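PDB 5ZQA: Lmo2812 protein from Listeria monocytogenes EGD-e, which probably acts as a serine-type D-Ala-D-Ala carboxypeptidase, a penicillin-binding protein that trims peptide stems of the cell wall peptidoglycan. Local coordinates for residues P59-S64 / G228-A233; A97-A102 / A123-E128; S110-Y115 / T202-A207; L119-N124 / A207-T212; E191-T196 / G221-K226. All blocks are in the same frame, centred on the assembly; numbering follows the deposited sequence.

Contact 1 (P59-S64 / G228-A233); sequences PIASLS and GFTDEA
The ring of Pro59 and the methyl groups of Ala61 and Ala233 meet in a small apolar patch where the loop before helix 65-77 passes the end of strand 222-230. Ala233 points its CB back at Pro59, whose CB lies 3.9 Å from it, and the same methyl is 4.2 Å from Ala61 CB. Ala61 CB also touches Thr230 CG2 at 4.0 Å. Small side chains suit this place because the backbones come close, and Thr230 divides its branches: CG2 faces the patch, while OG1 accepts from Ala233 N in an ST motif at the turn through residues 230-233. Two waters link the backbones where no direct bond does. One donates to both Pro59 O and Ala233 O. The other accepts from Ser62 N at 3.1 Å and from Phe229 N at 2.8 Å, a pair of amides placed as in the oxyanion hole of penicillin-binding proteins, beside the predicted acylated serine of an SxxK motif. Ser62 CB lies 4.2 Å from the CA of Gly228, probably the glycine of the KTG-type motif. With OG beside its own backbone N (chi1 -77°), Ser62 hydrogen-bonds to Lys65 and Ser122. Leu63 reaches its CD2 methyl to within 4.1 Å of Gly228 N, and its side chain also packs on Leu178 and Ile238.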
# COMPACT_ATOMS: atom_id res chain seq x y z
N PRO A 59 -4.86 4.53 -11.94
CA PRO A 59 -5.40 4.77 -10.59
C PRO A 59 -4.87 3.74 -9.60
O PRO A 59 -4.79 2.55 -9.92
CB PRO A 59 -6.91 4.62 -10.77
CG PRO A 59 -7.15 4.69 -12.23
CD PRO A 59 -5.91 4.19 -12.91
N ILE A 60 -4.50 4.19 -8.41
CA ILE A 60 -3.88 3.29 -7.45
C ILE A 60 -4.64 3.10 -6.14
O ILE A 60 -4.28 2.22 -5.36
CB ILE A 60 -2.44 3.73 -7.10
CG1 ILE A 60 -2.44 5.12 -6.42
CG2 ILE A 60 -1.56 3.67 -8.35
CD1 ILE A 60 -1.09 5.49 -5.78
N ALA A 61 -5.67 3.91 -5.91
CA ALA A 61 -6.58 3.72 -4.78
C ALA A 61 -5.82 3.54 -3.45
O ALA A 61 -4.94 4.34 -3.13
CB ALA A 61 -7.49 2.54 -5.05
N SER A 62 -6.14 2.50 -2.69
CA SER A 62 -5.53 2.30 -1.37
C SER A 62 -4.03 2.01 -1.37
O SER A 62 -3.41 1.96 -0.30
CB SER A 62 -6.24 1.16 -0.63
OG SER A 62 -7.49 1.62 -0.10
N LEU A 63 -3.43 1.82 -2.54
CA LEU A 63 -1.96 1.70 -2.55
C LEU A 63 -1.37 3.01 -2.04
O LEU A 63 -0.23 3.04 -1.55
CB LEU A 63 -1.42 1.36 -3.94
CG LEU A 63 -1.94 0.04 -4.55
CD1 LEU A 63 -1.32 -0.18 -5.93
CD2 LEU A 63 -1.65 -1.13 -3.63
N SER A 64 -2.16 4.09 -2.10
CA SER A 64 -1.77 5.38 -1.52
C SER A 64 -1.40 5.28 -0.05
O SER A 64 -0.58 6.08 0.45
CB SER A 64 -2.91 6.39 -1.65
OG SER A 64 -3.25 6.64 -2.99
N GLY A 228 -5.27 -2.94 -3.23
CA GLY A 228 -6.17 -1.83 -3.52
C GLY A 228 -7.33 -2.32 -4.36
O GLY A 228 -7.18 -3.30 -5.09
N PHE A 229 -8.48 -1.67 -4.25
CA PHE A 229 -9.60 -1.95 -5.15
C PHE A 229 -10.60 -0.81 -5.22
O PHE A 229 -11.10 -0.36 -4.20
CB PHE A 229 -10.37 -3.20 -4.74
CG PHE A 229 -11.70 -3.30 -5.45
CD1 PHE A 229 -11.74 -3.56 -6.81
CD2 PHE A 229 -12.88 -3.07 -4.77
CE1 PHE A 229 -12.95 -3.63 -7.48
CE2 PHE A 229 -14.09 -3.13 -5.43
CZ PHE A 229 -14.12 -3.41 -6.79
N THR A 230 -10.87 -0.37 -6.45
CA THR A 230 -12.10 0.35 -6.81
C THR A 230 -12.53 -0.15 -8.18
O THR A 230 -11.77 -0.83 -8.87
CB THR A 230 -11.91 1.86 -6.90
OG1 THR A 230 -10.95 2.16 -7.92
CG2 THR A 230 -11.47 2.45 -5.58
N ASP A 231 -13.75 0.19 -8.60
CA ASP A 231 -14.18 -0.18 -9.94
C ASP A 231 -13.22 0.37 -11.00
O ASP A 231 -12.86 -0.33 -11.94
CB ASP A 231 -15.61 0.33 -10.21
CG ASP A 231 -16.65 -0.44 -9.42
OD1 ASP A 231 -16.46 -1.65 -9.20
OD2 ASP A 231 -17.67 0.17 -9.02
N GLU A 232 -12.78 1.61 -10.80
CA GLU A 232 -11.89 2.30 -11.73
C GLU A 232 -10.47 1.73 -11.74
O GLU A 232 -9.87 1.56 -12.80
CB GLU A 232 -11.86 3.80 -11.40
CG GLU A 232 -13.23 4.49 -11.35
CD GLU A 232 -14.01 4.21 -10.06
OE1 GLU A 232 -13.43 4.30 -8.96
OE2 GLU A 232 -15.22 3.91 -10.16
N ALA A 233 -9.93 1.45 -10.55
CA ALA A 233 -8.57 0.94 -10.43
C ALA A 233 -8.48 -0.56 -10.67
O ALA A 233 -7.38 -1.10 -10.87
CB ALA A 233 -8.00 1.27 -9.04
O HOH W 1 -5.37 0.64 -11.81
O HOH W 2 -8.59 0.64 -2.59

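Contact 2 (A97-A102 / A123-E128); sequences AVSLYA and ANDAAE
The chains come nearest at Ser99 and Ala123, CA atoms 4.5 Å apart, each the N-cap residue of a helix, so that the starts of helices 100-104 and 124-135 lie side by side. Asp125 carries the polar part of the contact. With CG between its backbone N and carbonyl carbon (chi1 51°), its carboxylate forks over the first turn of helix 100-104: Asp125 OD1 takes Leu100 N at 2.8 Å from the syn side, somewhat out of the carboxylate plane, and Asp125 OD2 takes Tyr101 N at 3.0 Å on its syn lone pair. Two nearly straight bonds fix the rotation of the group, and the open amides of a helix start would stabilise its negative charge. Ser99 OG accepts from Ala102 N, so the capping of that turn is shared between the two segments. Asn124 sits where the SxN motif of penicillin-binding proteins has its asparagine, consistent with its OD1 accepting from Lys65, the predicted proton acceptor. The other end of its amide is held here: ND2 donates to Val98 O at 2.9 Å, in the carbonyl plane and on a lone pair. Asn124 N reaches the same oxygen at 3.0 Å from 37° above that plane, giving Val98 O two donors. A water accepts from both Val98 N and Asn124 ND2. The apolar side is slight: the small Ala123 CB rests 3.9 Å from Leu100 CB.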
# COMPACT_ATOMS: atom_id res chain seq x y z
N ALA A 97 -16.92 2.91 1.14
CA ALA A 97 -15.51 2.84 1.51
C ALA A 97 -15.30 1.97 2.76
O ALA A 97 -16.05 2.08 3.73
CB ALA A 97 -14.95 4.24 1.74
N VAL A 98 -14.28 1.12 2.70
CA VAL A 98 -13.88 0.29 3.83
C VAL A 98 -13.50 1.19 5.00
O VAL A 98 -12.79 2.18 4.83
CB VAL A 98 -12.70 -0.63 3.46
CG1 VAL A 98 -12.14 -1.33 4.68
CG2 VAL A 98 -13.13 -1.65 2.41
N SER A 99 -14.01 0.86 6.18
CA SER A 99 -13.72 1.68 7.34
C SER A 99 -13.65 0.88 8.62
O SER A 99 -14.34 -0.14 8.81
CB SER A 99 -14.74 2.81 7.47
OG SER A 99 -15.85 2.42 8.26
N LEU A 100 -12.77 1.35 9.50
CA LEU A 100 -12.59 0.72 10.80
C LEU A 100 -13.81 0.97 11.67
O LEU A 100 -14.22 0.08 12.42
CB LEU A 100 -11.32 1.28 11.47
CG LEU A 100 -10.97 0.75 12.86
CD1 LEU A 100 -10.82 -0.77 12.85
CD2 LEU A 100 -9.70 1.40 13.38
N TYR A 101 -14.39 2.16 11.57
CA TYR A 101 -15.54 2.48 12.41
C TYR A 101 -16.72 1.57 12.10
O TYR A 101 -17.42 1.13 13.01
CB TYR A 101 -15.95 3.94 12.26
CG TYR A 101 -17.08 4.32 13.18
CD1 TYR A 101 -16.84 4.64 14.50
CD2 TYR A 101 -18.39 4.31 12.73
CE1 TYR A 101 -17.88 4.98 15.35
CE2 TYR A 101 -19.43 4.65 13.57
CZ TYR A 101 -19.17 4.98 14.88
OH TYR A 101 -20.20 5.31 15.73
N ALA A 102 -16.94 1.28 10.82
CA ALA A 102 -18.13 0.51 10.42
C ALA A 102 -18.17 -0.84 11.10
O ALA A 102 -19.23 -1.30 11.52
CB ALA A 102 -18.19 0.36 8.91
N ALA A 123 -8.30 0.29 6.05
CA ALA A 123 -9.29 1.20 6.63
C ALA A 123 -9.05 2.64 6.18
O ALA A 123 -8.05 3.27 6.54
CB ALA A 123 -9.25 1.09 8.16
N ASN A 124 -9.98 3.17 5.39
CA ASN A 124 -9.84 4.52 4.85
C ASN A 124 -9.93 5.60 5.91
O ASN A 124 -9.21 6.60 5.85
CB ASN A 124 -10.91 4.77 3.79
CG ASN A 124 -10.68 3.97 2.56
OD1 ASN A 124 -9.76 4.25 1.80
ND2 ASN A 124 -11.51 2.95 2.34
N ASP A 125 -10.83 5.42 6.87
CA ASP A 125 -10.96 6.42 7.92
C ASP A 125 -9.69 6.48 8.78
O ASP A 125 -9.26 7.57 9.16
CB ASP A 125 -12.22 6.17 8.78
CG ASP A 125 -12.35 4.73 9.30
OD1 ASP A 125 -11.59 3.83 8.91
OD2 ASP A 125 -13.28 4.51 10.13
N ALA A 126 -9.07 5.33 9.04
CA ALA A 126 -7.82 5.32 9.81
C ALA A 126 -6.73 6.13 9.10
O ALA A 126 -6.02 6.94 9.71
CB ALA A 126 -7.36 3.90 10.05
N ALA A 127 -6.62 5.92 7.79
CA ALA A 127 -5.64 6.66 6.99
C ALA A 127 -5.89 8.17 7.03
O ALA A 127 -4.96 8.96 7.21
CB ALA A 127 -5.65 6.16 5.55
N GLU A 128 -7.15 8.58 6.86
CA GLU A 128 -7.48 10.00 6.84
C GLU A 128 -7.18 10.65 8.19
O GLU A 128 -6.73 11.79 8.26
CB GLU A 128 -8.95 10.22 6.47
CG GLU A 128 -9.28 9.87 5.01
CD GLU A 128 -8.55 10.74 4.02
OE1 GLU A 128 -8.18 10.23 2.93
OE2 GLU A 128 -8.34 11.94 4.31
O HOH W 3 -12.46 1.13 0.19

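Contact 3 (S110-Y115 / T202-A207); sequences SVRDLY and TTDKGA
Asp113 on the first turn of helix 111-120 faces the start of the loop joining strands 200-202 and 208-210, with its CA 5.5 Å from that of Thr203. The loop turns back on itself through Thr203, Asp204 and Lys205, and the last two have helix-like backbone angles that point their amides together at the helix. Asp113 meets both amides with its carboxylate. Asp113 OD1 accepts from Asp204 N at 2.8 Å, met on the syn side a little out of the carboxylate plane, while Asp113 OD2 receives Lys205 N at 3.0 Å on its syn lone pair. With CG beside the backbone N (chi1 -77°), the carboxylate is directed at these amides, and the two bonds hold it against rotation. An aspartate suits the position, being short and having two acceptors spaced for successive N-H groups. Thr203 crosses the Asp113 side chain at about a right angle, its CB 3.3 Å from Asp113 OD1. Arg112 offers only aliphatic contact, CG to Asp204 OD2 at 3.8 Å; its guanidinium makes a cation-pi contact with Trp83. Lys205 sends NZ to Thr108 O and makes a cation-pi contact with Trp109. The nearby carboxylates of Asp113 and Asp204 would repel, but Asp204 is exposed and solvent should screen them. Ser110 caps the helix through OG, which accepts from Asp113 N. The loop closes on itself: Thr203 OG1 accepts from Gly206 N and donates to Ala207 O, while Thr203 N reaches the same oxygen. It is an ST motif within a beta-hairpin connection, docked through a two-pronged aspartate on a helix start.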
# COMPACT_ATOMS: atom_id res chain seq x y z
N SER A 110 -5.57 4.27 19.14
CA SER A 110 -4.17 4.67 19.17
C SER A 110 -3.62 4.77 17.75
O SER A 110 -4.11 4.13 16.83
CB SER A 110 -3.33 3.68 19.97
OG SER A 110 -3.23 2.44 19.30
N VAL A 111 -2.60 5.61 17.58
CA VAL A 111 -1.89 5.72 16.31
C VAL A 111 -1.40 4.36 15.84
O VAL A 111 -1.50 4.03 14.66
CB VAL A 111 -0.72 6.72 16.43
CG1 VAL A 111 0.24 6.60 15.27
CG2 VAL A 111 -1.27 8.15 16.57
N ARG A 112 -0.89 3.55 16.77
CA ARG A 112 -0.50 2.18 16.45
C ARG A 112 -1.64 1.40 15.79
O ARG A 112 -1.47 0.80 14.73
CB ARG A 112 -0.03 1.45 17.71
CG ARG A 112 0.10 -0.06 17.58
CD ARG A 112 1.11 -0.48 16.53
NE ARG A 112 2.47 -0.10 16.91
CZ ARG A 112 3.53 -0.21 16.12
NH1 ARG A 112 3.41 -0.69 14.88
NH2 ARG A 112 4.71 0.19 16.57
N ASP A 113 -2.81 1.45 16.42
CA ASP A 113 -3.93 0.66 15.92
C ASP A 113 -4.46 1.22 14.60
O ASP A 113 -4.89 0.47 13.73
CB ASP A 113 -5.06 0.60 16.94
CG ASP A 113 -4.78 -0.36 18.08
OD1 ASP A 113 -3.79 -1.13 18.01
OD2 ASP A 113 -5.56 -0.37 19.05
N LEU A 114 -4.41 2.55 14.44
CA LEU A 114 -4.84 3.17 13.18
C LEU A 114 -3.91 2.77 12.04
O LEU A 114 -4.36 2.44 10.94
CB LEU A 114 -4.88 4.68 13.33
CG LEU A 114 -5.94 5.20 14.30
CD1 LEU A 114 -5.70 6.68 14.56
CD2 LEU A 114 -7.33 4.98 13.72
N TYR A 115 -2.61 2.81 12.31
CA TYR A 115 -1.60 2.35 11.36
C TYR A 115 -1.82 0.88 10.99
O TYR A 115 -1.81 0.53 9.80
CB TYR A 115 -0.21 2.60 11.98
CG TYR A 115 0.97 1.93 11.32
CD1 TYR A 115 1.43 0.70 11.79
CD2 TYR A 115 1.66 2.54 10.30
CE1 TYR A 115 2.52 0.08 11.22
CE2 TYR A 115 2.76 1.93 9.72
CZ TYR A 115 3.18 0.70 10.19
OH TYR A 115 4.28 0.07 9.63
N THR A 202 -3.95 -8.31 16.10
CA THR A 202 -4.74 -8.02 17.29
C THR A 202 -4.37 -6.63 17.75
O THR A 202 -3.23 -6.38 18.14
CB THR A 202 -4.50 -9.04 18.41
OG1 THR A 202 -4.87 -10.35 17.95
CG2 THR A 202 -5.34 -8.68 19.64
N THR A 203 -5.33 -5.71 17.65
CA THR A 203 -5.06 -4.34 18.02
C THR A 203 -4.84 -4.23 19.52
O THR A 203 -5.23 -5.12 20.30
CB THR A 203 -6.21 -3.41 17.62
OG1 THR A 203 -7.41 -3.82 18.30
CG2 THR A 203 -6.43 -3.46 16.11
N ASP A 204 -4.22 -3.13 19.92
CA ASP A 204 -4.03 -2.88 21.34
C ASP A 204 -5.37 -2.67 22.03
O ASP A 204 -5.52 -2.99 23.21
CB ASP A 204 -3.10 -1.69 21.55
CG ASP A 204 -1.66 -2.00 21.15
OD1 ASP A 204 -1.35 -3.19 20.91
OD2 ASP A 204 -0.83 -1.07 21.09
N LYS A 205 -6.37 -2.15 21.32
CA LYS A 205 -7.70 -2.00 21.90
C LYS A 205 -8.32 -3.37 22.16
O LYS A 205 -9.02 -3.57 23.15
CB LYS A 205 -8.61 -1.15 21.00
CG LYS A 205 -9.89 -0.70 21.69
CD LYS A 205 -10.84 0.03 20.75
CE LYS A 205 -10.38 1.43 20.48
NZ LYS A 205 -10.28 2.26 21.72
N GLY A 206 -8.05 -4.33 21.28
CA GLY A 206 -8.53 -5.69 21.46
C GLY A 206 -9.11 -6.33 20.21
O GLY A 206 -9.05 -7.56 20.06
N ALA A 207 -9.66 -5.52 19.31
CA ALA A 207 -10.27 -6.03 18.09
C ALA A 207 -9.23 -6.69 17.19
O ALA A 207 -8.11 -6.19 17.07
CB ALA A 207 -10.97 -4.91 17.34

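Contact 4 (L119-N124 / A207-T212); sequences LTMSAN and AKLEST
Thr120 turns its CG2 anti to the backbone N (OG1 at chi1 -60°), which lays the methyl over the backbone of Ser211, 3.5 Å from both Ser211 N and Ser211 CA. The same rotation leaves OG1 beside its own backbone N, where it hydrogen-bonds back to Ser116 O within the helix. Met121 has CG between its backbone N and carbonyl carbon (chi1 66°) and an extended chi2 (168°), which carries SD to 4.1 Å from Leu209 CD2, the two side chains passing at a slant. Leucine and methionine give this edge of the contact its apolar filling. The main bond is made by backbone: Thr212 N donates to Thr120 O at 3.0 Å, approaching nearly in line with the carbonyl. Thr120 O also receives a CA-H...O contact from Ser211 CA at 3.4 Å. Such oxygens at a helix end lack the amides of a following turn, and here Thr212, just after strand 208-210, supplies a donor. A water ties in Leu119 O and Thr212 OG1, both at 2.8 Å, with a weak further bond to Thr120 O. Thr212 OG1 is hydrogen-bonded to Thr227 too, which links this loop with strand 222-230. Just beyond the helix, Ser122 takes a positive phi and turns its OG to Lys226 and Ser62, an arrangement consistent with the serine of the SxN motif. The contact thus joins the last turn of helix 111-120 to the end of the two-stranded hairpin: Leu209 packs on Ala117 of that helix, Thr120 touches Val201 of strand 200-202, and Met121 rests on Leu100 and Ile103 of helix 100-104.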
# COMPACT_ATOMS: atom_id res chain seq x y z
N LEU A 119 -3.02 -0.53 7.15
CA LEU A 119 -2.21 -1.44 6.34
C LEU A 119 -2.84 -2.83 6.18
O LEU A 119 -2.70 -3.45 5.12
CB LEU A 119 -0.81 -1.58 6.93
CG LEU A 119 0.11 -0.38 6.76
CD1 LEU A 119 1.46 -0.70 7.39
CD2 LEU A 119 0.26 -0.00 5.30
N THR A 120 -3.54 -3.29 7.21
CA THR A 120 -4.04 -4.67 7.26
C THR A 120 -5.39 -4.82 6.57
O THR A 120 -5.55 -5.64 5.65
CB THR A 120 -4.14 -5.15 8.73
OG1 THR A 120 -2.84 -5.10 9.33
CG2 THR A 120 -4.65 -6.57 8.82
N MET A 121 -6.38 -4.03 7.00
CA MET A 121 -7.73 -4.15 6.43
C MET A 121 -8.08 -3.03 5.46
O MET A 121 -9.19 -2.98 4.95
CB MET A 121 -8.78 -4.19 7.56
CG MET A 121 -8.90 -2.90 8.37
SD MET A 121 -10.36 -2.86 9.43
CE MET A 121 -11.64 -2.58 8.21
N SER A 122 -7.12 -2.13 5.23
CA SER A 122 -7.28 -1.02 4.28
C SER A 122 -8.36 -0.05 4.76
O SER A 122 -9.21 0.39 4.00
CB SER A 122 -7.62 -1.56 2.89
OG SER A 122 -7.09 -0.70 1.89
N ALA A 123 -8.30 0.29 6.05
CA ALA A 123 -9.29 1.20 6.63
C ALA A 123 -9.05 2.64 6.18
O ALA A 123 -8.05 3.27 6.54
CB ALA A 123 -9.25 1.09 8.16
N ASN A 124 -9.98 3.17 5.39
CA ASN A 124 -9.84 4.52 4.85
C ASN A 124 -9.93 5.60 5.91
O ASN A 124 -9.21 6.60 5.85
CB ASN A 124 -10.91 4.77 3.79
CG ASN A 124 -10.68 3.97 2.56
OD1 ASN A 124 -9.76 4.25 1.80
ND2 ASN A 124 -11.51 2.95 2.34
N ALA A 207 -9.66 -5.52 19.31
CA ALA A 207 -10.27 -6.03 18.09
C ALA A 207 -9.23 -6.69 17.19
O ALA A 207 -8.11 -6.19 17.07
CB ALA A 207 -10.97 -4.91 17.34
N LYS A 208 -9.62 -7.79 16.55
CA LYS A 208 -8.73 -8.46 15.62
C LYS A 208 -9.08 -8.06 14.19
O LYS A 208 -10.24 -8.10 13.79
CB LYS A 208 -8.80 -9.99 15.80
CG LYS A 208 -8.36 -10.44 17.20
CD LYS A 208 -8.05 -11.94 17.30
CE LYS A 208 -7.94 -12.60 15.92
NZ LYS A 208 -7.89 -14.09 15.98
N LEU A 209 -8.05 -7.66 13.45
CA LEU A 209 -8.22 -7.21 12.08
C LEU A 209 -7.66 -8.24 11.10
O LEU A 209 -6.62 -8.82 11.36
CB LEU A 209 -7.54 -5.86 11.88
CG LEU A 209 -8.01 -4.79 12.87
CD1 LEU A 209 -7.50 -3.44 12.48
CD2 LEU A 209 -9.53 -4.75 13.00
N GLU A 210 -8.36 -8.46 9.99
CA GLU A 210 -7.96 -9.47 9.02
C GLU A 210 -7.27 -8.86 7.82
O GLU A 210 -7.78 -7.91 7.23
CB GLU A 210 -9.17 -10.28 8.55
CG GLU A 210 -9.73 -11.23 9.59
CD GLU A 210 -9.05 -12.58 9.59
OE1 GLU A 210 -7.87 -12.67 9.19
OE2 GLU A 210 -9.72 -13.57 9.96
N SER A 211 -6.12 -9.41 7.46
CA SER A 211 -5.39 -8.93 6.29
C SER A 211 -6.14 -9.17 4.99
O SER A 211 -6.75 -10.22 4.79
CB SER A 211 -4.02 -9.59 6.20
OG SER A 211 -3.31 -9.05 5.09
N THR A 212 -6.06 -8.18 4.10
CA THR A 212 -6.55 -8.33 2.74
C THR A 212 -5.56 -9.08 1.84
O THR A 212 -5.89 -9.43 0.70
CB THR A 212 -6.82 -6.95 2.10
OG1 THR A 212 -5.61 -6.19 2.11
CG2 THR A 212 -7.91 -6.19 2.87
O HOH W 4 -4.75 -3.76 3.30

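Contact 5 (E191-T196 / G221-K226); sequences EVLETT and GLDGLK. With MG (magnesium ion), chain C.
A cis peptide bond, rare where no proline follows, joins Gly224 to Leu225 in the strand that packs on Leu193 and Thr196 of helix 192-196. Asp223 and Gly224 both face Thr240, and Leu225 and Lys226 both face Ile238, making two classic beta bulges at the edge of the five-stranded antiparallel sheet. The axes of helix 192-196 and of the strand portion 222-226 cross at 91°, 6.8 Å apart at closest. Thr196 makes the polar link: its OG1, set between backbone N and carbonyl carbon (chi1 62°), donates to Asp223 O at 2.8 Å, in the carbonyl plane and on a lone pair. Glycine suits the next position: a CB on Gly224 would point at the helix and crowd Thr196 OG1 and Leu193 CD2. Leu193 spreads its two methyls over the strand: CD1 lies 3.7 Å from Asp223 OD2, while CD2 meets Leu225 CD1 at 3.9 Å, the two leucines crossing at about a right angle. The carboxylate of Asp223 is salt-bridged to Arg247, which should offset the cost of the apolar neighbour. Lys226, predicted to bind substrate and probably the lysine of the KTG-type motif, leads its end away from the helix and is hydrogen-bonded to Ser122. At the other end of the helix segment, Glu191 OE2 binds a magnesium ion at 1.9 Å, together with His189 and a water at 2.0 Å.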
# COMPACT_ATOMS: atom_id res chain seq x y z
N GLU A 191 10.76 -2.44 9.37
CA GLU A 191 9.77 -2.94 10.31
C GLU A 191 8.34 -2.88 9.76
O GLU A 191 7.44 -3.45 10.34
CB GLU A 191 9.85 -2.16 11.63
CG GLU A 191 9.21 -0.79 11.64
CD GLU A 191 10.07 0.32 11.06
OE1 GLU A 191 11.19 0.06 10.55
OE2 GLU A 191 9.62 1.49 11.09
N VAL A 192 8.13 -2.21 8.62
CA VAL A 192 6.79 -2.19 8.05
C VAL A 192 6.34 -3.62 7.75
O VAL A 192 5.15 -3.95 7.87
CB VAL A 192 6.73 -1.30 6.77
CG1 VAL A 192 7.53 -1.90 5.61
CG2 VAL A 192 5.27 -1.05 6.36
N LEU A 193 7.30 -4.49 7.41
CA LEU A 193 6.98 -5.86 7.06
C LEU A 193 6.55 -6.67 8.29
O LEU A 193 5.90 -7.70 8.15
CB LEU A 193 8.18 -6.52 6.37
CG LEU A 193 8.66 -5.79 5.11
CD1 LEU A 193 9.91 -6.47 4.58
CD2 LEU A 193 7.58 -5.79 4.06
N GLU A 194 6.90 -6.20 9.49
CA GLU A 194 6.43 -6.84 10.71
C GLU A 194 4.91 -6.78 10.78
O GLU A 194 4.27 -7.69 11.31
CB GLU A 194 7.07 -6.20 11.95
CG GLU A 194 8.57 -6.47 12.03
CD GLU A 194 9.28 -5.72 13.16
OE1 GLU A 194 8.60 -5.28 14.12
OE2 GLU A 194 10.51 -5.57 13.08
N THR A 195 4.32 -5.71 10.23
CA THR A 195 2.87 -5.57 10.23
C THR A 195 2.26 -6.23 8.99
O THR A 195 1.29 -6.98 9.10
CB THR A 195 2.43 -4.08 10.31
OG1 THR A 195 2.90 -3.52 11.54
CG2 THR A 195 0.92 -3.94 10.26
N THR A 196 2.84 -5.99 7.82
CA THR A 196 2.23 -6.46 6.58
C THR A 196 2.37 -7.97 6.38
O THR A 196 1.68 -8.54 5.54
CB THR A 196 2.82 -5.73 5.33
OG1 THR A 196 4.22 -5.98 5.22
CG2 THR A 196 2.57 -4.21 5.44
N GLY A 221 8.34 -16.85 1.63
CA GLY A 221 9.11 -15.63 1.67
C GLY A 221 8.29 -14.36 1.50
O GLY A 221 8.82 -13.26 1.68
N LEU A 222 7.01 -14.49 1.16
CA LEU A 222 6.18 -13.30 0.93
C LEU A 222 5.80 -12.64 2.25
O LEU A 222 5.25 -13.30 3.13
CB LEU A 222 4.92 -13.65 0.13
CG LEU A 222 4.10 -12.42 -0.25
CD1 LEU A 222 4.26 -12.10 -1.71
CD2 LEU A 222 2.64 -12.57 0.11
N ASP A 223 6.09 -11.35 2.38
CA ASP A 223 5.84 -10.66 3.65
C ASP A 223 5.17 -9.30 3.49
O ASP A 223 5.11 -8.51 4.44
CB ASP A 223 7.14 -10.52 4.46
CG ASP A 223 8.32 -9.98 3.66
OD1 ASP A 223 8.13 -9.47 2.54
OD2 ASP A 223 9.47 -10.09 4.16
N GLY A 224 4.61 -9.04 2.31
CA GLY A 224 3.91 -7.78 2.07
C GLY A 224 3.32 -7.79 0.67
O GLY A 224 3.46 -8.78 -0.05
N LEU A 225 2.72 -6.68 0.24
CA LEU A 225 2.76 -5.41 0.93
C LEU A 225 1.39 -4.72 1.09
O LEU A 225 1.05 -4.27 2.17
CB LEU A 225 3.72 -4.47 0.19
CG LEU A 225 4.25 -3.22 0.89
CD1 LEU A 225 4.98 -3.58 2.18
CD2 LEU A 225 5.19 -2.48 -0.05
N LYS A 226 0.63 -4.60 0.01
CA LYS A 226 -0.62 -3.83 0.09
C LYS A 226 -1.55 -4.07 -1.09
O LYS A 226 -1.11 -4.06 -2.24
CB LYS A 226 -0.32 -2.32 0.17
CG LYS A 226 -1.55 -1.44 0.44
CD LYS A 226 -2.00 -1.50 1.89
CE LYS A 226 -3.38 -0.88 2.08
NZ LYS A 226 -4.47 -1.74 1.52
MG MG C . 10.68 3.05 10.91
O HOH W 5 9.63 4.22 12.22

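Contacts 1 and 5 both use strand 222-230 at the edge of the main sheet, 19 Å apart between centres and on opposite sides of the chain's centre. Contacts 2, 3 and 4 gather round helices 111-120 and 124-135. Contact 4 shares Ala123 and Asn124 with contact 2 and Ala207 with contact 3, its centre about 9 and 10 Å from theirs. In sequence, the segments of contacts 2 to 5 all fall between the two of contact 1. Ser62 of contact 1, Ser122 and Asn124 of contacts 2 and 4, and Lys226 of contact 5 converge on one probable active site, whereas contact 3 lies outside it.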